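Local coordinates for geranyltranstransferase (Thermotoga maritima, PDB 2FTZ), which probably catalyses the condensation of geranyl diphosphate with isopentenyl diphosphate to form farnesyl diphosphate, as a dimeric, all-helical polyprenyl synthetase, at residues E36-S41 / D117-L122; V73-F78 / G177-F182; Y40-G45 / F78-L83. All blocks are in the same frame, centred on the assembly; numbering follows the deposited sequence.

Contact 1. Residues E36-S41 / D117-L122; sequences EAMLYS and DGLFFL
Gly118 gives the thioether of Met38 a place to lie: Met38 SD rests 3.7 Å from Gly118 C, against bare backbone with no side chain between. Met38 reaches this spot because its CG stands anti to the carbonyl carbon (chi1 -64°) and the chain then runs extended across the gap, bending only at the last torsion. The same sulfur also sits 3.7 Å from Leu119 N, so it is pressed to the peptide joining the two residues. Missing side-chain bulk at one position thus lets a long, flexible side chain fit closely at a steep crossing: the axes of 36-41 and 117-122 approach to 10.1 Å with an angle of 74° between their directions. Such oblique helix-on-helix packing builds the all-alpha isoprenoid synthase fold to which polyprenyl synthetases belong. Leu119 meets the root of the methionine, the two side chains sliding past one another in opposite directions. Leu119 CG is 3.8 Å from Met38 CG, while CD1 lies 4.1 Å from Met38 CA and CD2 flanks Met38 CB. An alanine in place of Leu119 would take away CG and both methyls, and is likely to open a gap beside the CB and CG of Met38, leaving the methionine chain freer to turn. One helical turn on, Leu122 makes a lighter contact, its CD1 4.3 Å from Met38 SD. Tyr144 of the second subunit packs on both Met38 and Leu122, and Phe120 and Phe121 form edge-to-face pairs with Phe121 and Phe120 of that subunit, which places helix 109-127 at the dimer interface.

Contact 2. Residues V73-F78 / G177-F182; sequences VAVELF and GALFAF
Helices 69-87 and 177-189 face each other here with Val75 and Leu179 as the nearest backbone positions, their CA atoms 7.6 Å apart, so the gap is bridged by side chains alone. Val75 projects into it with both methyls. Its CG1 touches the branched end of Leu179, 3.9 Å from Leu179 CD1 and 4.0 Å from Leu179 CG, while its CG2 touches Leu179 CD1 as well and meets the ring of Phe182 at the edge, near the ring plane, 3.5 Å from both Phe182 CD2 and Phe182 CE2. Val75 was modelled in two conformers, so the exact closeness of these contacts is doubtful. Three residues apart, Leu179 and Phe182 emerge on the same side of their helix, and with CG anti to the backbone N in both (chi1 -167° and 178°) they extend toward Val75; each slides past the valine in the opposite direction. A small branched residue set against a leucine and a ring edge shows how purely apolar groups can join helices far apart in sequence. Gly177 directly follows a Lys-Thr pair that matches a lysine motif of polyprenyl synthetases, where the lysine commonly helps to hold the allylic diphosphate; helix 177-189 thus leads away from the probable substrate site. Arg50 of helix 49-61 touches both Val75 and Leu179. Thr142 of helix 136-143 packs on Leu179 and Phe182, and Phe139 of that helix meets the Phe182 ring edge-to-face, flanking the contact near the centre of the all-helical chain.

Contact 3. Residues Y40-G45 / F78-L83; sequences YSATVG and FHTASL
Thr80 carries this contact almost alone, lying against the backbone of Ser41 and Ala42 near the end of helix 33-43. Its CB points toward that helix and divides there into two unlike branches. The methyl, CG2, is anti to the backbone N of Thr80 and does most of the touching: it lies 3.6 Å from Ser41 C and equally near Ser41 O and Ala42 N, so it is pressed to the peptide linking the two residues. From there it also reaches Ser41 CB at 3.8 Å and Ala42 CB at 4.1 Å. The hydroxyl branch, OG1, passes 4.1 Å from Ala42 CA but has its polar partner within its own helix, the carbonyl oxygen of Glu76 one turn back. Threonine therefore offers carbon to its neighbour and turns its oxygen to its own backbone, and with residues this small the CA atoms of Ala42 and Thr80 come within 5.9 Å. Further along helix 69-87, Ser82 OG likewise donates within the helix, to His79 O over 2.7 Å and from 24° out of the carbonyl plane, and the same oxygen accepts from Leu83 N. Gly45 opens a Gly-Gly-Lys-Arg sequence that resembles the family motif whose basic residues commonly bind isopentenyl diphosphate, and Arg48 NH2 bonds back to Ala42 O. Around it, helix 19-26 packs on Ala42 through Ile22 and Leu26, while helix 109-127 brings Leu119 against Thr80, so the junction of helices 33-43 and 69-87 lies beside two further helices.

In the fold
From the N terminus, helix 33-43 is the first partner in both contact 1 and contact 3. Contact 3 closes the shorter loop, 32 residues to helix 69-87; contact 1 closes one of 75 residues to helix 109-127, and the two segments on helix 33-43 overlap at Tyr40 and Ser41. Contact 2 starts on helix 69-87 and spans 98 residues to helix 177-189, crossing both others along the chain; its segment on helix 69-87 overlaps that of contact 3 at Phe78. Helix 69-87 serves contacts 2 and 3 and also packs on helix 109-127 of contact 1, through Leu77 against Leu119 and Phe78 against Phe120, linking the dimer-facing side of the fold with the chain's centre.

Contact 1. Residues E36-S41 / D117-L122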
# COMPACT_ATOMS: atom_id res chain seq x y z
N GLU A 36 -16.86 -5.60 2.08
CA GLU A 36 -18.07 -4.88 1.66
C GLU A 36 -17.75 -3.39 1.43
O GLU A 36 -18.25 -2.78 0.48
CB GLU A 36 -19.18 -5.04 2.69
CG GLU A 36 -20.51 -4.40 2.22
CD GLU A 36 -21.59 -4.40 3.29
OE1 GLU A 36 -21.66 -5.38 4.09
OE2 GLU A 36 -22.37 -3.41 3.33
N ALA A 37 -16.96 -2.81 2.32
CA ALA A 37 -16.58 -1.41 2.20
C ALA A 37 -15.74 -1.10 0.96
O ALA A 37 -15.91 -0.06 0.31
CB ALA A 37 -15.81 -0.94 3.51
N MET A 38 -14.74 -1.95 0.66
CA MET A 38 -13.99 -1.84 -0.57
C MET A 38 -14.85 -1.90 -1.79
O MET A 38 -14.74 -1.04 -2.68
CB MET A 38 -12.89 -2.93 -0.65
CG MET A 38 -11.84 -2.79 0.41
SD MET A 38 -10.49 -3.98 0.10
CE MET A 38 -11.27 -5.46 0.62
N LEU A 39 -15.80 -2.86 -1.83
CA LEU A 39 -16.70 -2.95 -2.95
C LEU A 39 -17.61 -1.71 -3.05
O LEU A 39 -17.85 -1.18 -4.12
CB LEU A 39 -17.53 -4.24 -2.78
CG LEU A 39 -18.57 -4.55 -3.87
CD1 LEU A 39 -17.96 -4.60 -5.32
CD2 LEU A 39 -19.30 -5.87 -3.56
N TYR A 40 -18.13 -1.26 -1.92
CA TYR A 40 -18.99 -0.05 -1.86
C TYR A 40 -18.28 1.14 -2.49
O TYR A 40 -18.79 1.81 -3.42
CB TYR A 40 -19.33 0.24 -0.41
CG TYR A 40 -20.05 1.57 -0.16
CD1 TYR A 40 -21.42 1.67 -0.33
CD2 TYR A 40 -19.36 2.70 0.28
CE1 TYR A 40 -22.11 2.88 -0.07
CE2 TYR A 40 -20.03 3.94 0.53
CZ TYR A 40 -21.42 4.00 0.36
OH TYR A 40 -22.15 5.18 0.58
N SER A 41 -17.07 1.42 -1.99
CA SER A 41 -16.31 2.56 -2.45
C SER A 41 -15.96 2.52 -3.93
O SER A 41 -15.96 3.55 -4.60
CB SER A 41 -15.06 2.69 -1.62
OG SER A 41 -15.38 3.11 -0.30
N ASP A 117 -6.42 0.47 2.69
CA ASP A 117 -5.21 -0.35 2.63
C ASP A 117 -5.41 -1.57 1.73
O ASP A 117 -4.56 -1.88 0.92
CB ASP A 117 -4.79 -0.81 4.02
CG ASP A 117 -4.15 0.33 4.91
OD1 ASP A 117 -3.98 1.46 4.46
OD2 ASP A 117 -3.91 0.04 6.09
N GLY A 118 -6.54 -2.28 1.93
CA GLY A 118 -6.89 -3.40 1.09
C GLY A 118 -6.92 -3.12 -0.42
O GLY A 118 -6.37 -3.87 -1.20
N LEU A 119 -7.53 -2.00 -0.79
CA LEU A 119 -7.57 -1.56 -2.14
C LEU A 119 -6.24 -1.27 -2.74
O LEU A 119 -5.99 -1.65 -3.88
CB LEU A 119 -8.54 -0.36 -2.31
CG LEU A 119 -10.03 -0.80 -2.30
CD1 LEU A 119 -10.88 0.42 -2.05
CD2 LEU A 119 -10.39 -1.47 -3.61
N PHE A 120 -5.35 -0.60 -2.00
CA PHE A 120 -3.99 -0.42 -2.49
C PHE A 120 -3.29 -1.74 -2.71
O PHE A 120 -2.62 -1.94 -3.74
CB PHE A 120 -3.09 0.37 -1.49
CG PHE A 120 -3.43 1.80 -1.29
CD1 PHE A 120 -3.49 2.68 -2.37
CD2 PHE A 120 -3.54 2.31 -0.00
CE1 PHE A 120 -3.76 4.07 -2.16
CE2 PHE A 120 -3.83 3.67 0.21
CZ PHE A 120 -3.93 4.55 -0.85
N PHE A 121 -3.42 -2.67 -1.76
CA PHE A 121 -2.79 -3.98 -1.91
C PHE A 121 -3.33 -4.80 -3.10
O PHE A 121 -2.57 -5.43 -3.84
CB PHE A 121 -2.87 -4.80 -0.62
CG PHE A 121 -2.19 -4.16 0.55
CD1 PHE A 121 -1.15 -3.24 0.39
CD2 PHE A 121 -2.60 -4.45 1.83
CE1 PHE A 121 -0.58 -2.65 1.49
CE2 PHE A 121 -2.05 -3.82 2.92
CZ PHE A 121 -1.00 -2.95 2.75
N LEU A 122 -4.64 -4.76 -3.28
CA LEU A 122 -5.25 -5.35 -4.46
C LEU A 122 -4.77 -4.72 -5.76
O LEU A 122 -4.58 -5.41 -6.76
CB LEU A 122 -6.74 -5.34 -4.31
CG LEU A 122 -7.28 -6.38 -3.31
CD1 LEU A 122 -8.79 -6.22 -3.19
CD2 LEU A 122 -6.93 -7.83 -3.64

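Contact 2. Residues V73-F78 / G177-F182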
# COMPACT_ATOMS: atom_id res chain seq x y z
N VAL A 73 -7.60 -1.65 -14.35
CA VAL A 73 -8.25 -1.99 -13.08
C VAL A 73 -7.36 -1.66 -11.89
O VAL A 73 -7.83 -1.14 -10.89
CB VAL A 73 -8.65 -3.46 -13.02
CG1 VAL A 73 -9.11 -3.84 -11.61
CG2 VAL A 73 -9.79 -3.72 -14.03
N ALA A 74 -6.06 -1.94 -11.99
CA ALA A 74 -5.11 -1.53 -10.95
C ALA A 74 -5.16 -0.04 -10.65
O ALA A 74 -5.22 0.39 -9.48
CB ALA A 74 -3.70 -1.92 -11.33
N VAL A 75 -5.13 0.78 -11.70
CA VAL A 75 -5.16 2.22 -11.52
C VAL A 75 -6.47 2.68 -10.83
O VAL A 75 -6.43 3.53 -9.93
CB VAL A 75 -4.89 2.95 -12.84
CG1 VAL A 75 -5.33 4.37 -12.75
CG2 VAL A 75 -3.36 2.86 -13.17
N GLU A 76 -7.58 2.08 -11.21
CA GLU A 76 -8.84 2.48 -10.62
C GLU A 76 -8.96 2.06 -9.14
O GLU A 76 -9.52 2.79 -8.33
CB GLU A 76 -9.98 1.90 -11.42
CG GLU A 76 -11.36 2.50 -11.06
CD GLU A 76 -11.53 4.02 -11.29
OE1 GLU A 76 -10.66 4.78 -11.82
OE2 GLU A 76 -12.55 4.51 -10.80
N LEU A 77 -8.44 0.90 -8.80
CA LEU A 77 -8.46 0.39 -7.41
C LEU A 77 -7.59 1.30 -6.56
O LEU A 77 -7.95 1.69 -5.46
CB LEU A 77 -7.96 -1.07 -7.36
CG LEU A 77 -8.84 -2.20 -7.91
CD1 LEU A 77 -8.12 -3.56 -7.84
CD2 LEU A 77 -10.16 -2.24 -7.18
N PHE A 78 -6.45 1.67 -7.11
CA PHE A 78 -5.53 2.59 -6.41
C PHE A 78 -6.16 3.95 -6.18
O PHE A 78 -6.13 4.49 -5.05
CB PHE A 78 -4.23 2.74 -7.17
CG PHE A 78 -3.13 3.35 -6.33
CD1 PHE A 78 -2.97 4.71 -6.26
CD2 PHE A 78 -2.29 2.55 -5.57
CE1 PHE A 78 -1.97 5.27 -5.45
CE2 PHE A 78 -1.27 3.13 -4.78
CZ PHE A 78 -1.12 4.44 -4.73
N GLY A 177 -0.83 14.48 -10.95
CA GLY A 177 -0.08 14.23 -12.15
C GLY A 177 0.56 12.86 -12.24
O GLY A 177 0.54 12.22 -13.31
N ALA A 178 1.01 12.32 -11.11
CA ALA A 178 1.75 11.05 -11.17
C ALA A 178 0.89 9.89 -11.68
O ALA A 178 1.37 9.05 -12.43
CB ALA A 178 2.32 10.70 -9.79
N LEU A 179 -0.35 9.82 -11.25
CA LEU A 179 -1.18 8.69 -11.66
C LEU A 179 -1.57 8.77 -13.14
O LEU A 179 -1.58 7.76 -13.86
CB LEU A 179 -2.41 8.57 -10.78
CG LEU A 179 -3.21 7.26 -10.91
CD1 LEU A 179 -2.33 5.94 -10.83
CD2 LEU A 179 -4.31 7.20 -9.86
N PHE A 180 -1.85 9.99 -13.63
CA PHE A 180 -2.03 10.16 -15.08
C PHE A 180 -0.78 9.91 -15.88
O PHE A 180 -0.86 9.37 -16.98
CB PHE A 180 -2.60 11.57 -15.33
CG PHE A 180 -4.05 11.67 -15.00
CD1 PHE A 180 -4.97 10.96 -15.72
CD2 PHE A 180 -4.48 12.46 -13.95
CE1 PHE A 180 -6.36 11.07 -15.40
CE2 PHE A 180 -5.82 12.59 -13.65
CZ PHE A 180 -6.75 11.92 -14.37
N ALA A 181 0.39 10.30 -15.36
CA ALA A 181 1.67 10.00 -15.97
C ALA A 181 1.81 8.51 -16.17
O ALA A 181 2.22 8.08 -17.25
CB ALA A 181 2.86 10.56 -15.13
N PHE A 182 1.43 7.73 -15.17
CA PHE A 182 1.43 6.28 -15.26
C PHE A 182 0.42 5.75 -16.29
O PHE A 182 0.73 4.81 -17.03
CB PHE A 182 1.20 5.62 -13.90
CG PHE A 182 1.16 4.12 -13.95
CD1 PHE A 182 2.34 3.39 -13.98
CD2 PHE A 182 -0.05 3.44 -14.05
CE1 PHE A 182 2.31 2.01 -14.10
CE2 PHE A 182 -0.09 2.10 -14.15
CZ PHE A 182 1.11 1.35 -14.18

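Contact 3. Residues Y40-G45 / F78-L83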
# COMPACT_ATOMS: atom_id res chain seq x y z
N TYR A 40 -18.13 -1.26 -1.92
CA TYR A 40 -18.99 -0.05 -1.86
C TYR A 40 -18.28 1.14 -2.49
O TYR A 40 -18.79 1.81 -3.42
CB TYR A 40 -19.33 0.24 -0.41
CG TYR A 40 -20.05 1.57 -0.16
CD1 TYR A 40 -21.42 1.67 -0.33
CD2 TYR A 40 -19.36 2.70 0.28
CE1 TYR A 40 -22.11 2.88 -0.07
CE2 TYR A 40 -20.03 3.94 0.53
CZ TYR A 40 -21.42 4.00 0.36
OH TYR A 40 -22.15 5.18 0.58
N SER A 41 -17.07 1.42 -1.99
CA SER A 41 -16.31 2.56 -2.45
C SER A 41 -15.96 2.52 -3.93
O SER A 41 -15.96 3.55 -4.60
CB SER A 41 -15.06 2.69 -1.62
OG SER A 41 -15.38 3.11 -0.30
N ALA A 42 -15.63 1.33 -4.43
CA ALA A 42 -15.23 1.15 -5.80
C ALA A 42 -16.40 1.22 -6.79
O ALA A 42 -16.19 1.42 -7.99
CB ALA A 42 -14.48 -0.20 -5.94
N THR A 43 -17.62 1.06 -6.29
CA THR A 43 -18.79 1.00 -7.16
C THR A 43 -19.79 2.17 -6.93
O THR A 43 -20.76 2.28 -7.65
CB THR A 43 -19.47 -0.40 -7.06
OG1 THR A 43 -19.86 -0.64 -5.71
CG2 THR A 43 -18.52 -1.53 -7.52
N VAL A 44 -19.57 3.03 -5.94
CA VAL A 44 -20.54 4.13 -5.65
C VAL A 44 -20.70 5.11 -6.79
O VAL A 44 -21.75 5.76 -6.96
CB VAL A 44 -20.23 4.99 -4.35
CG1 VAL A 44 -20.91 4.40 -3.12
CG2 VAL A 44 -18.77 5.25 -4.15
N GLY A 45 -19.64 5.23 -7.58
CA GLY A 45 -19.69 6.03 -8.76
C GLY A 45 -18.31 6.00 -9.36
O GLY A 45 -17.59 5.01 -9.20
N PHE A 78 -6.45 1.67 -7.11
CA PHE A 78 -5.53 2.59 -6.41
C PHE A 78 -6.16 3.95 -6.18
O PHE A 78 -6.13 4.49 -5.05
CB PHE A 78 -4.23 2.74 -7.17
CG PHE A 78 -3.13 3.35 -6.33
CD1 PHE A 78 -2.97 4.71 -6.26
CD2 PHE A 78 -2.29 2.55 -5.57
CE1 PHE A 78 -1.97 5.27 -5.45
CE2 PHE A 78 -1.27 3.13 -4.78
CZ PHE A 78 -1.12 4.44 -4.73
N HIS A 79 -6.74 4.51 -7.23
CA HIS A 79 -7.50 5.74 -7.15
C HIS A 79 -8.56 5.67 -6.06
O HIS A 79 -8.66 6.61 -5.24
CB HIS A 79 -8.12 6.03 -8.53
CG HIS A 79 -8.95 7.26 -8.57
ND1 HIS A 79 -8.46 8.50 -8.20
CD2 HIS A 79 -10.23 7.44 -8.95
CE1 HIS A 79 -9.43 9.38 -8.34
NE2 HIS A 79 -10.51 8.76 -8.78
N THR A 80 -9.39 4.61 -6.10
CA THR A 80 -10.40 4.38 -5.05
C THR A 80 -9.84 4.44 -3.63
O THR A 80 -10.39 5.15 -2.75
CB THR A 80 -11.16 3.08 -5.25
OG1 THR A 80 -11.63 3.04 -6.60
CG2 THR A 80 -12.40 2.97 -4.29
N ALA A 81 -8.75 3.73 -3.42
CA ALA A 81 -8.12 3.66 -2.10
C ALA A 81 -7.71 5.07 -1.67
O ALA A 81 -7.87 5.46 -0.50
CB ALA A 81 -6.89 2.77 -2.15
N SER A 82 -7.15 5.82 -2.61
CA SER A 82 -6.60 7.16 -2.27
C SER A 82 -7.75 8.11 -1.84
O SER A 82 -7.57 8.97 -0.95
CB SER A 82 -5.77 7.71 -3.46
OG SER A 82 -6.58 8.17 -4.51
N LEU A 83 -8.93 7.92 -2.42
CA LEU A 83 -10.09 8.75 -2.06
C LEU A 83 -10.63 8.37 -0.67
O LEU A 83 -11.05 9.23 0.11
CB LEU A 83 -11.20 8.56 -3.07
CG LEU A 83 -10.90 8.99 -4.52
CD1 LEU A 83 -12.12 8.65 -5.45
CD2 LEU A 83 -10.50 10.44 -4.51